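PDB 3WJ2: carboxylesterase from Ferroplasma acidiphilum, which probably hydrolyses carboxylic esters, as a carboxylesterase of the alpha/beta hydrolase fold from an acid-loving archaeon. Local coordinates for residues D55-I58 / R63-N66; L80-G85 / N128-S133; H135-A138 / D143-I146. All coordinates share one frame; numbering follows the deposited sequence.

Contact 1 of 3, residues D55-I58 / R63-N66; sequences DYKI and RTLN
Lys57 lays its aliphatic chain across the methyl group of Thr64 and alongside the side chain of Asn66, on the solvent-facing side of an antiparallel hairpin. Its CB sits 3.8 Å from Thr64 CG2, where the two side chains meet at about a right angle. A bend at chi2 (-72°) then carries the lysine chain toward Asn66, and the two run side by side, pointing the same way, with ammonium and amide ends close together. Were Asn66 cut back to an alanine, the far end of Lys57 would probably lose its polar neighbour and turn more freely, with the Thr64 methyl still against the lower part of its chain. Beneath this polar pair the strands are tied together by Ile58 and Leu65. Ile58 N donates to Leu65 O at 2.8 Å in a nearly straight bond (177°), and Leu65 N answers to Ile58 O at 3.0 Å. The same Ile58 O takes a CA-H...O contact from Thr64 CA at 3.3 Å. On the inner face the two side chains touch through Ile58 CB and Leu65 CB, 4.1 Å apart, before Ile58 goes on to meet Phe144 and Tyr136, and Leu65 meets Asp129. Arg63 reaches beyond the hairpin altogether, to salt bridges with Asp129 and Asp132. The chemistry is thus split by face: one side carries lysine, threonine and asparagine at the surface, the other buries isoleucine and leucine, and backbone bonds between them fix the register.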
loop_
_atom_site.group_PDB
_atom_site.type_symbol
_atom_site.label_atom_id
_atom_site.label_comp_id
_atom_site.label_asym_id
_atom_site.label_seq_id
_atom_site.Cartn_x
_atom_site.Cartn_y
_atom_site.Cartn_z
ATOM N N ASP B 55 -32.759 -27.391 -16.201
ATOM C CA ASP B 55 -31.861 -27.106 -17.335
ATOM C C ASP B 55 -32.608 -26.525 -18.521
ATOM O O ASP B 55 -33.753 -26.983 -18.869
ATOM C CB ASP B 55 -31.197 -28.402 -17.733
ATOM C CG ASP B 55 -30.023 -28.724 -16.833
ATOM O OD1 ASP B 55 -29.676 -27.787 -16.152
ATOM O OD2 ASP B 55 -29.473 -29.824 -16.847
ATOM N N TYR B 56 -32.026 -25.479 -19.155
ATOM C CA TYR B 56 -32.620 -24.784 -20.317
ATOM C C TYR B 56 -31.652 -24.690 -21.461
ATOM O O TYR B 56 -30.435 -24.771 -21.271
ATOM C CB TYR B 56 -33.054 -23.355 -19.992
ATOM C CG TYR B 56 -34.179 -23.219 -19.090
ATOM C CD1 TYR B 56 -35.489 -23.144 -19.593
ATOM C CD2 TYR B 56 -33.976 -23.123 -17.713
ATOM C CE1 TYR B 56 -36.560 -23.001 -18.749
ATOM C CE2 TYR B 56 -35.052 -22.946 -16.854
ATOM C CZ TYR B 56 -36.338 -22.902 -17.381
ATOM O OH TYR B 56 -37.422 -22.743 -16.544
ATOM N N LYS B 57 -32.203 -24.563 -22.669
ATOM C CA LYS B 57 -31.388 -24.172 -23.855
ATOM C C LYS B 57 -31.738 -22.735 -24.150
ATOM O O LYS B 57 -32.900 -22.387 -24.297
ATOM C CB LYS B 57 -31.647 -25.137 -24.997
ATOM C CG LYS B 57 -31.119 -26.562 -24.798
ATOM C CD LYS B 57 -29.604 -26.676 -24.875
ATOM C CE LYS B 57 -29.225 -28.160 -25.014
ATOM N NZ LYS B 57 -27.722 -28.434 -24.941
ATOM N N ILE B 58 -30.753 -21.854 -24.218
ATOM C CA ILE B 58 -30.980 -20.435 -24.526
ATOM C C ILE B 58 -30.693 -20.326 -26.003
ATOM O O ILE B 58 -29.556 -20.403 -26.423
ATOM C CB ILE B 58 -29.934 -19.505 -23.711
ATOM C CG1 ILE B 58 -30.022 -19.765 -22.196
ATOM C CG2 ILE B 58 -30.201 -18.008 -23.917
ATOM C CD1 ILE B 58 -31.395 -19.745 -21.648
ATOM N N ARG B 63 -26.385 -19.608 -32.225
ATOM C CA ARG B 63 -25.798 -20.533 -31.293
ATOM C C ARG B 63 -26.770 -20.706 -30.142
ATOM O O ARG B 63 -27.526 -19.821 -29.860
ATOM C CB ARG B 63 -24.399 -20.024 -30.758
ATOM C CG ARG B 63 -24.453 -18.878 -29.711
ATOM C CD ARG B 63 -24.739 -17.514 -30.407
ATOM N NE ARG B 63 -24.468 -16.424 -29.456
ATOM C CZ ARG B 63 -24.894 -15.166 -29.567
ATOM N NH1 ARG B 63 -24.459 -14.237 -28.681
ATOM N NH2 ARG B 63 -25.747 -14.779 -30.565
ATOM N N THR B 64 -26.718 -21.888 -29.530
ATOM C CA THR B 64 -27.545 -22.178 -28.355
ATOM C C THR B 64 -26.594 -22.411 -27.155
ATOM O O THR B 64 -25.533 -23.054 -27.295
ATOM C CB THR B 64 -28.321 -23.483 -28.665
ATOM O OG1 THR B 64 -29.204 -23.186 -29.768
ATOM C CG2 THR B 64 -29.077 -23.934 -27.462
ATOM N N LEU B 65 -26.974 -21.830 -26.003
ATOM C CA LEU B 65 -26.160 -21.993 -24.804
ATOM C C LEU B 65 -26.932 -22.886 -23.828
ATOM O O LEU B 65 -28.178 -22.732 -23.682
ATOM C CB LEU B 65 -26.035 -20.648 -24.072
ATOM C CG LEU B 65 -25.501 -19.552 -25.025
ATOM C CD1 LEU B 65 -25.311 -18.247 -24.174
ATOM C CD2 LEU B 65 -24.170 -19.830 -25.743
ATOM N N ASN B 66 -26.179 -23.654 -23.074
ATOM C CA ASN B 66 -26.793 -24.303 -21.905
ATOM C C ASN B 66 -26.997 -23.295 -20.781
ATOM O O ASN B 66 -26.173 -22.368 -20.587
ATOM C CB ASN B 66 -25.953 -25.443 -21.344
ATOM C CG ASN B 66 -25.847 -26.631 -22.272
ATOM O OD1 ASN B 66 -24.784 -27.307 -22.381
ATOM N ND2 ASN B 66 -26.924 -26.930 -22.893
#

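Contact 2 of 3, residues L80-G85 / N128-S133; sequences LYYHGG and NDAYDS
Tyr82 joins strand 78-82 of the alpha/beta hydrolase sheet to helix 125-139, which runs nearly antiparallel to it, with short-segment axes 10.3 Å apart. Its ring slides beneath Ala130, whose CB is 4.1 Å from the ring centroid and 20° off the normal, a CH-pi contact displaced toward the rim. The phenol then reaches on to Ser133: Tyr82 OH donates to Ser133 OG at 2.9 Å, with the serine oxygen lying at the ring edge, in plane. Ser133 holds OG between its backbone N and carbonyl carbon (chi1 60°), which also brings it to 2.8 Å from Asp129 O, one turn back in the helix. The buried phenol thereby gains a polar partner on the helix. Just past the strand, His83 ND1 donates to Gly84 O at 2.6 Å, with the acceptor close to the imidazole plane, a bond that fixes the turn of the ring against the loop backbone. The His-Gly-Gly run is consistent with the HGGG motif, which shapes the oxyanion hole in esterases of this family. Around the contact, Leu165 of helix 157-172 packs on both Tyr82 and Ala130, while Ile113 of strand 109-113 and Phe134 of helix 125-139 also touch Tyr82. Strand 78-82 itself runs between strands 109-113 and 150-155 in the sheet.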
loop_
_atom_site.group_PDB
_atom_site.type_symbol
_atom_site.label_atom_id
_atom_site.label_comp_id
_atom_site.label_asym_id
_atom_site.label_seq_id
_atom_site.Cartn_x
_atom_site.Cartn_y
_atom_site.Cartn_z
ATOM N N LEU B 80 -28.713 -13.641 -13.383
ATOM C CA LEU B 80 -28.024 -14.434 -14.409
ATOM C C LEU B 80 -26.563 -14.488 -13.962
ATOM O O LEU B 80 -25.962 -13.419 -13.745
ATOM C CB LEU B 80 -28.170 -13.817 -15.781
ATOM C CG LEU B 80 -29.612 -13.381 -16.078
ATOM C CD1 LEU B 80 -29.586 -12.874 -17.554
ATOM C CD2 LEU B 80 -30.604 -14.462 -15.837
ATOM N N TYR B 81 -26.010 -15.691 -13.857
ATOM C CA TYR B 81 -24.643 -15.883 -13.309
ATOM C C TYR B 81 -23.762 -16.350 -14.417
ATOM O O TYR B 81 -24.035 -17.367 -15.110
ATOM C CB TYR B 81 -24.653 -16.929 -12.152
ATOM C CG TYR B 81 -23.343 -16.785 -11.406
ATOM C CD1 TYR B 81 -23.278 -15.828 -10.365
ATOM C CD2 TYR B 81 -22.232 -17.527 -11.801
ATOM C CE1 TYR B 81 -22.060 -15.631 -9.680
ATOM C CE2 TYR B 81 -20.961 -17.269 -11.136
ATOM C CZ TYR B 81 -20.932 -16.301 -10.131
ATOM O OH TYR B 81 -19.724 -16.036 -9.515
ATOM N N TYR B 82 -22.627 -15.680 -14.611
ATOM C CA TYR B 82 -21.653 -16.084 -15.604
ATOM C C TYR B 82 -20.370 -16.524 -14.922
ATOM O O TYR B 82 -19.659 -15.796 -14.223
ATOM C CB TYR B 82 -21.295 -14.903 -16.622
ATOM C CG TYR B 82 -22.580 -14.362 -17.270
ATOM C CD1 TYR B 82 -23.069 -14.935 -18.391
ATOM C CD2 TYR B 82 -23.316 -13.283 -16.637
ATOM C CE1 TYR B 82 -24.308 -14.543 -18.923
ATOM C CE2 TYR B 82 -24.524 -12.872 -17.194
ATOM C CZ TYR B 82 -24.957 -13.479 -18.361
ATOM O OH TYR B 82 -26.178 -13.151 -18.923
ATOM N N HIS B 83 -20.062 -17.827 -15.075
ATOM C CA HIS B 83 -18.959 -18.398 -14.260
ATOM C C HIS B 83 -17.600 -17.856 -14.692
ATOM O O HIS B 83 -17.416 -17.267 -15.803
ATOM C CB HIS B 83 -18.922 -19.968 -14.549
ATOM C CG HIS B 83 -18.542 -20.355 -15.960
ATOM N ND1 HIS B 83 -17.238 -20.489 -16.396
ATOM C CD2 HIS B 83 -19.319 -20.683 -17.010
ATOM C CE1 HIS B 83 -17.256 -20.827 -17.668
ATOM N NE2 HIS B 83 -18.510 -20.939 -18.056
ATOM N N GLY B 84 -16.631 -18.025 -13.826
ATOM C CA GLY B 84 -15.195 -17.700 -14.105
ATOM C C GLY B 84 -14.414 -18.803 -14.794
ATOM O O GLY B 84 -15.005 -19.844 -15.129
ATOM N N GLY B 85 -13.119 -18.643 -14.872
ATOM C CA GLY B 85 -12.298 -19.601 -15.702
ATOM C C GLY B 85 -11.444 -19.006 -16.848
ATOM O O GLY B 85 -11.089 -19.679 -17.807
ATOM N N ASN B 128 -20.801 -11.286 -26.329
ATOM C CA ASN B 128 -22.079 -11.292 -26.993
ATOM C C ASN B 128 -23.020 -12.347 -26.381
ATOM O O ASN B 128 -24.216 -12.107 -26.298
ATOM C CB ASN B 128 -21.871 -11.586 -28.494
ATOM C CG ASN B 128 -21.274 -10.385 -29.253
ATOM O OD1 ASN B 128 -21.332 -9.198 -28.787
ATOM N ND2 ASN B 128 -20.692 -10.688 -30.443
ATOM N N ASP B 129 -22.459 -13.483 -25.934
ATOM C CA ASP B 129 -23.272 -14.465 -25.263
ATOM C C ASP B 129 -23.882 -13.901 -23.964
ATOM O O ASP B 129 -25.058 -14.154 -23.626
ATOM C CB ASP B 129 -22.461 -15.712 -24.977
ATOM C CG ASP B 129 -22.090 -16.464 -26.195
ATOM O OD1 ASP B 129 -22.614 -16.180 -27.310
ATOM O OD2 ASP B 129 -21.233 -17.372 -26.101
ATOM N N ALA B 130 -23.084 -13.214 -23.179
ATOM C CA ALA B 130 -23.537 -12.590 -21.925
ATOM C C ALA B 130 -24.612 -11.514 -22.192
ATOM O O ALA B 130 -25.714 -11.557 -21.627
ATOM C CB ALA B 130 -22.279 -12.075 -21.097
ATOM N N TYR B 131 -24.322 -10.578 -23.126
ATOM C CA TYR B 131 -25.281 -9.533 -23.422
ATOM C C TYR B 131 -26.542 -10.044 -24.052
ATOM O O TYR B 131 -27.667 -9.692 -23.593
ATOM C CB TYR B 131 -24.611 -8.589 -24.384
ATOM C CG TYR B 131 -25.518 -7.436 -24.863
ATOM C CD1 TYR B 131 -25.624 -6.271 -24.113
ATOM C CD2 TYR B 131 -26.216 -7.529 -26.099
ATOM C CE1 TYR B 131 -26.401 -5.179 -24.562
ATOM C CE2 TYR B 131 -26.996 -6.412 -26.574
ATOM C CZ TYR B 131 -27.069 -5.282 -25.777
ATOM O OH TYR B 131 -27.813 -4.154 -26.175
ATOM N N ASP B 132 -26.369 -10.941 -25.022
ATOM C CA ASP B 132 -27.549 -11.518 -25.691
ATOM C C ASP B 132 -28.356 -12.397 -24.748
ATOM O O ASP B 132 -29.617 -12.346 -24.822
ATOM C CB ASP B 132 -27.141 -12.289 -26.945
ATOM C CG ASP B 132 -26.649 -11.373 -28.055
ATOM O OD1 ASP B 132 -26.921 -10.119 -28.111
ATOM O OD2 ASP B 132 -25.997 -11.923 -28.963
ATOM N N SER B 133 -27.704 -13.164 -23.824
ATOM C CA SER B 133 -28.509 -14.017 -22.958
ATOM C C SER B 133 -29.328 -13.185 -21.977
ATOM O O SER B 133 -30.430 -13.550 -21.606
ATOM C CB SER B 133 -27.697 -15.148 -22.227
ATOM O OG SER B 133 -26.679 -14.533 -21.414
#

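Contact 3 of 3, residues H135-A138 / D143-I146; sequences HYIA and DFGI
A small apolar pocket forms where the chain leaves helix 125-139 and doubles back before strand 150-155, and Phe144 fills it. Ile137 lies over one face of the Phe144 ring, with CG1 3.9 Å above the plane and offset toward the rim, while its methyl CG2 comes within 4.0 Å of Phe144 CD2. With CG1 of Ile137 anti to the carbonyl carbon (chi1 -62°), CG2 falls anti to the backbone N and also meets Ile146 CD1 at 3.7 Å, so one isoleucine touches both apolar residues of the loop. Tyr136 comes from another side: its CE2 is 4.1 Å from Phe144 CZ, ring edge against ring edge rather than face to face. Between Phe144 and Ile146 the chain turns through Gly145, whose positive phi (69°) favours glycine. Strand 52-60 adds to the pocket, with Tyr56 packing on Phe144, and the Tyr136 hydroxyl makes a weak hydrogen bond to Lys59 N. No hydrogen bond joins the two segments, so between them the contact is apolar packing: Ile137 over the Phe144 ring, Tyr136 at that ring's edge and Ile137 against Ile146 give it shape fit but no directional bonds.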
loop_
_atom_site.group_PDB
_atom_site.type_symbol
_atom_site.label_atom_id
_atom_site.label_comp_id
_atom_site.label_asym_id
_atom_site.label_seq_id
_atom_site.Cartn_x
_atom_site.Cartn_y
_atom_site.Cartn_z
ATOM N N HIS B 135 -30.528 -10.198 -22.538
ATOM C CA HIS B 135 -31.717 -9.652 -23.231
ATOM C C HIS B 135 -32.689 -10.728 -23.585
ATOM O O HIS B 135 -33.937 -10.500 -23.510
ATOM C CB HIS B 135 -31.282 -8.785 -24.419
ATOM C CG HIS B 135 -30.783 -7.435 -24.008
ATOM N ND1 HIS B 135 -31.599 -6.448 -23.478
ATOM C CD2 HIS B 135 -29.517 -6.967 -23.915
ATOM C CE1 HIS B 135 -30.853 -5.398 -23.170
ATOM N NE2 HIS B 135 -29.584 -5.677 -23.446
ATOM N N TYR B 136 -32.220 -11.916 -23.926
ATOM C CA TYR B 136 -33.144 -13.046 -24.226
ATOM C C TYR B 136 -34.004 -13.395 -23.023
ATOM O O TYR B 136 -35.269 -13.509 -23.149
ATOM C CB TYR B 136 -32.317 -14.218 -24.700
ATOM C CG TYR B 136 -33.071 -15.494 -25.080
ATOM C CD1 TYR B 136 -33.185 -15.900 -26.383
ATOM C CD2 TYR B 136 -33.454 -16.372 -24.072
ATOM C CE1 TYR B 136 -33.786 -17.150 -26.676
ATOM C CE2 TYR B 136 -34.029 -17.592 -24.349
ATOM C CZ TYR B 136 -34.192 -17.972 -25.662
ATOM O OH TYR B 136 -34.747 -19.270 -25.925
ATOM N N ILE B 137 -33.366 -13.592 -21.865
ATOM C CA ILE B 137 -34.125 -13.925 -20.679
ATOM C C ILE B 137 -35.012 -12.795 -20.223
ATOM O O ILE B 137 -36.157 -13.042 -19.782
ATOM C CB ILE B 137 -33.202 -14.458 -19.553
ATOM C CG1 ILE B 137 -32.566 -15.742 -20.082
ATOM C CG2 ILE B 137 -34.041 -14.799 -18.295
ATOM C CD1 ILE B 137 -31.225 -16.148 -19.342
ATOM N N ALA B 138 -34.576 -11.568 -20.341
ATOM C CA ALA B 138 -35.408 -10.428 -19.963
ATOM C C ALA B 138 -36.678 -10.367 -20.866
ATOM O O ALA B 138 -37.799 -10.109 -20.353
ATOM C CB ALA B 138 -34.701 -9.145 -20.010
ATOM N N ASP B 143 -41.319 -17.118 -19.413
ATOM C CA ASP B 143 -40.990 -18.534 -19.713
ATOM C C ASP B 143 -40.097 -19.205 -18.684
ATOM O O ASP B 143 -40.095 -20.432 -18.544
ATOM C CB ASP B 143 -40.369 -18.688 -21.098
ATOM C CG ASP B 143 -41.238 -18.111 -22.194
ATOM O OD1 ASP B 143 -42.484 -17.970 -22.036
ATOM O OD2 ASP B 143 -40.653 -17.773 -23.228
ATOM N N PHE B 144 -39.309 -18.389 -17.986
ATOM C CA PHE B 144 -38.487 -18.854 -16.887
ATOM C C PHE B 144 -39.136 -18.652 -15.522
ATOM O O PHE B 144 -38.496 -18.941 -14.486
ATOM C CB PHE B 144 -37.110 -18.140 -16.912
ATOM C CG PHE B 144 -36.318 -18.417 -18.177
ATOM C CD1 PHE B 144 -35.344 -19.425 -18.217
ATOM C CD2 PHE B 144 -36.581 -17.689 -19.330
ATOM C CE1 PHE B 144 -34.644 -19.668 -19.382
ATOM C CE2 PHE B 144 -35.928 -17.914 -20.485
ATOM C CZ PHE B 144 -34.958 -18.924 -20.567
ATOM N N GLY B 145 -40.402 -18.226 -15.512
ATOM C CA GLY B 145 -41.121 -18.012 -14.230
ATOM C C GLY B 145 -40.611 -16.832 -13.419
ATOM O O GLY B 145 -40.761 -16.781 -12.196
ATOM N N ILE B 146 -40.072 -15.851 -14.126
ATOM C CA ILE B 146 -39.564 -14.660 -13.510
ATOM C C ILE B 146 -40.631 -13.605 -13.652
ATOM O O ILE B 146 -40.882 -13.140 -14.766
ATOM C CB ILE B 146 -38.211 -14.184 -14.179
ATOM C CG1 ILE B 146 -37.172 -15.286 -14.054
ATOM C CG2 ILE B 146 -37.778 -12.816 -13.599
ATOM C CD1 ILE B 146 -35.977 -15.158 -15.108
#

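In the fold
The three contacts follow one another along the chain, each closing before the next opens, and their centres lie about 12 to 14 Å apart. Contact 1 is the hairpin of strands 52-60 and 63-71 at one border of the mixed sheet; contact 2 lies deeper, about 8 Å from the chain centre, on strand 78-82. Helix 125-139 links all three: it supplies a segment to contacts 2 and 3, and contact 1 reaches it at Asp129 and Asp132 and again, about a turn farther on, at Tyr136. Leu80 meets Ile137 between contacts 2 and 3. One helix thus packs against both the edge hairpin and the inner part of the sheet.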